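Local coordinates for uncharacterized protein (Magnetospirillum magneticum, PDB 3BHW) that probably takes part in a type 1 BREX system, which protects bacteria against double-stranded DNA phage by preventing replication of the phage DNA, at residues A10-K18 with L150-E160. Residues are numbered along the deposited sequence; the frame is centred on the assembly and turned at random. Where two conformers were deposited one is given.
Sequences ADIGGGSLK and LADCVYRILVE
In the all-helical fold of this BrxA protein, the N-terminal loop that leads into helix 19-31 lies along one face of helix 145-161, where Glu160 takes up the backbone of Leu17 and Lys18. The Glu160 carboxylate accepts two consecutive backbone N-H groups just before that next helix. Leu17 N reaches OE1 of Glu160 at 2.8 Å through the syn lone pair, nearly straight at 161°, whereas the bond from Lys18 N to Glu160 OE2 is longer, 3.3 Å, and arrives 20° out of the carboxylate plane. Two donors on two oxygens fix the rotation of the group, and Lys18, the N-cap residue, is thereby held by its backbone. The first turn of helix 19-31 might also help to stabilise the negative charge.

One turn earlier in helix 145-161, Arg156 and Ile157 meet Ser16: its CB packs on Ile157 CG1, and its OG sits near the edge of the Arg156 guanidinium, 3.0 Å from NE. A water accepts from Ser16 N. The chi1 of Cys153, -179°, swings the sulfur away from its own N and against the loop, 3.3 Å from Gly15 O, a carbonyl that also accepts a hydrogen bond from Arg66.

At the other end, Ile12, on the short 3-10 segment, touches Ile157 CD1 with its own CD1 at 3.6 Å and also meets Val154 CG2, while CG2 lies against Leu150 CD1. That same leucine methyl rests 3.6 Å from the bare CA of Gly13, where the backbones come closest. The Leu17 side chain crosses that of Ile157 at about a right angle, CD2 against CG1, and both also pack on helix 83-97, Leu17 on Val90 and Ile157 on Phe91. Here a carboxylate late in one helix receives the backbone N-H groups of the N-cap residue and the one before it, joining the N-terminal loop to helix 145-161 in an all-helical fold.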
# COMPACT_ATOMS: atom_id res chain seq x y z
N ALA A 10 -1.68 12.12 4.51
CA ALA A 10 -0.85 11.32 5.38
C ALA A 10 -1.52 10.01 5.81
O ALA A 10 -0.92 9.27 6.59
CB ALA A 10 -0.45 12.13 6.60
N ASP A 11 -2.72 9.70 5.31
CA ASP A 11 -3.45 8.50 5.79
C ASP A 11 -2.58 7.22 5.72
O ASP A 11 -2.63 6.38 6.63
CB ASP A 11 -4.76 8.29 5.03
CG ASP A 11 -5.80 9.37 5.32
OD1 ASP A 11 -5.80 9.96 6.43
OD2 ASP A 11 -6.66 9.59 4.46
N ILE A 12 -1.77 7.13 4.67
CA ILE A 12 -0.90 5.97 4.44
C ILE A 12 -0.01 5.63 5.65
O ILE A 12 0.33 4.46 5.86
CB ILE A 12 -0.11 6.16 3.12
CG1 ILE A 12 0.49 4.84 2.59
CG2 ILE A 12 0.93 7.30 3.24
CD1 ILE A 12 1.99 4.72 2.76
N GLY A 13 0.31 6.64 6.45
CA GLY A 13 1.18 6.47 7.62
C GLY A 13 0.58 5.69 8.77
O GLY A 13 1.30 5.33 9.71
N GLY A 14 -0.72 5.45 8.71
CA GLY A 14 -1.40 4.71 9.78
C GLY A 14 -0.97 3.25 9.92
O GLY A 14 -1.14 2.62 10.99
N GLY A 15 -0.40 2.70 8.85
CA GLY A 15 0.12 1.34 8.91
C GLY A 15 0.62 0.79 7.58
O GLY A 15 0.22 1.27 6.49
N SER A 16 1.52 -0.19 7.68
CA SER A 16 2.12 -0.80 6.49
C SER A 16 1.16 -1.86 5.98
O SER A 16 -0.02 -1.82 6.35
CB SER A 16 3.51 -1.38 6.80
OG SER A 16 3.43 -2.30 7.86
N LEU A 17 1.65 -2.81 5.16
CA LEU A 17 0.68 -3.66 4.46
C LEU A 17 -0.06 -4.63 5.40
O LEU A 17 -1.26 -4.83 5.26
CB LEU A 17 1.34 -4.39 3.31
CG LEU A 17 1.98 -3.41 2.32
CD1 LEU A 17 2.61 -4.24 1.19
CD2 LEU A 17 1.02 -2.40 1.74
N LYS A 18 0.67 -5.21 6.34
CA LYS A 18 0.13 -6.09 7.36
C LYS A 18 -0.75 -7.16 6.76
O LYS A 18 -1.97 -7.17 6.92
CB LYS A 18 -0.64 -5.27 8.36
CG LYS A 18 0.26 -4.39 9.23
CD LYS A 18 -0.52 -3.85 10.38
CE LYS A 18 0.39 -3.13 11.32
NZ LYS A 18 1.07 -4.06 12.22
N LEU A 150 5.39 8.30 9.37
CA LEU A 150 5.10 8.28 7.93
C LEU A 150 6.22 7.70 7.05
O LEU A 150 5.98 6.81 6.23
CB LEU A 150 4.77 9.71 7.45
CG LEU A 150 4.25 9.86 6.03
CD1 LEU A 150 3.06 8.95 5.77
CD2 LEU A 150 3.90 11.31 5.75
N ALA A 151 7.43 8.20 7.24
CA ALA A 151 8.61 7.75 6.48
C ALA A 151 8.90 6.29 6.78
O ALA A 151 9.19 5.52 5.87
CB ALA A 151 9.82 8.59 6.86
N ASP A 152 8.83 5.95 8.07
CA ASP A 152 9.05 4.59 8.55
C ASP A 152 8.06 3.63 7.88
O ASP A 152 8.45 2.53 7.45
CB ASP A 152 8.91 4.49 10.07
CG ASP A 152 10.17 4.96 10.82
OD1 ASP A 152 11.14 5.39 10.16
OD2 ASP A 152 10.18 4.88 12.08
N CYS A 153 6.81 4.07 7.77
CA CYS A 153 5.77 3.22 7.19
C CYS A 153 6.00 3.02 5.71
O CYS A 153 5.87 1.94 5.22
CB CYS A 153 4.39 3.79 7.45
SG CYS A 153 3.10 2.76 6.77
N VAL A 154 6.29 4.08 4.97
CA VAL A 154 6.59 3.92 3.55
C VAL A 154 7.76 2.96 3.33
O VAL A 154 7.71 2.07 2.45
CB VAL A 154 6.80 5.27 2.90
CG1 VAL A 154 7.36 5.10 1.51
CG2 VAL A 154 5.46 5.97 2.80
N TYR A 155 8.85 3.12 4.08
CA TYR A 155 9.97 2.20 3.87
C TYR A 155 9.67 0.79 4.30
O TYR A 155 10.16 -0.18 3.69
CB TYR A 155 11.22 2.73 4.57
CG TYR A 155 11.94 3.81 3.76
CD1 TYR A 155 11.54 5.16 3.78
CD2 TYR A 155 13.03 3.45 2.97
CE1 TYR A 155 12.25 6.13 3.01
CE2 TYR A 155 13.71 4.39 2.20
CZ TYR A 155 13.32 5.73 2.23
OH TYR A 155 14.06 6.60 1.44
N ARG A 156 8.84 0.62 5.34
CA ARG A 156 8.43 -0.72 5.77
C ARG A 156 7.62 -1.42 4.63
O ARG A 156 7.83 -2.62 4.32
CB ARG A 156 7.57 -0.64 7.04
CG ARG A 156 7.30 -1.93 7.69
CD ARG A 156 6.99 -1.75 9.19
NE ARG A 156 5.72 -1.09 9.42
CZ ARG A 156 5.57 0.18 9.81
NH1 ARG A 156 4.35 0.66 9.96
NH2 ARG A 156 6.62 0.97 10.02
N ILE A 157 6.72 -0.68 3.99
CA ILE A 157 5.96 -1.21 2.85
C ILE A 157 6.91 -1.71 1.77
O ILE A 157 6.71 -2.78 1.21
CB ILE A 157 5.04 -0.12 2.26
CG1 ILE A 157 3.81 0.02 3.14
CG2 ILE A 157 4.49 -0.57 0.93
CD1 ILE A 157 3.00 1.26 2.87
N LEU A 158 7.95 -0.93 1.52
CA LEU A 158 8.89 -1.26 0.47
C LEU A 158 9.73 -2.47 0.86
O LEU A 158 10.09 -3.27 -0.00
CB LEU A 158 9.74 -0.05 0.13
CG LEU A 158 9.00 1.14 -0.50
CD1 LEU A 158 10.03 2.16 -0.84
CD2 LEU A 158 8.16 0.80 -1.75
N VAL A 159 10.02 -2.61 2.15
CA VAL A 159 10.70 -3.81 2.64
C VAL A 159 9.75 -5.03 2.48
O VAL A 159 10.17 -6.11 2.01
CB VAL A 159 11.15 -3.64 4.11
CG1 VAL A 159 11.40 -5.00 4.79
CG2 VAL A 159 12.41 -2.74 4.23
N GLU A 160 8.49 -4.87 2.86
CA GLU A 160 7.53 -5.99 2.78
C GLU A 160 7.37 -6.53 1.37
O GLU A 160 7.34 -7.77 1.15
CB GLU A 160 6.14 -5.58 3.30
CG GLU A 160 6.03 -5.38 4.80
CD GLU A 160 4.65 -4.80 5.20
OE1 GLU A 160 4.27 -3.73 4.68
OE2 GLU A 160 3.95 -5.41 6.04
O HOH W 1 2.43 -0.80 10.33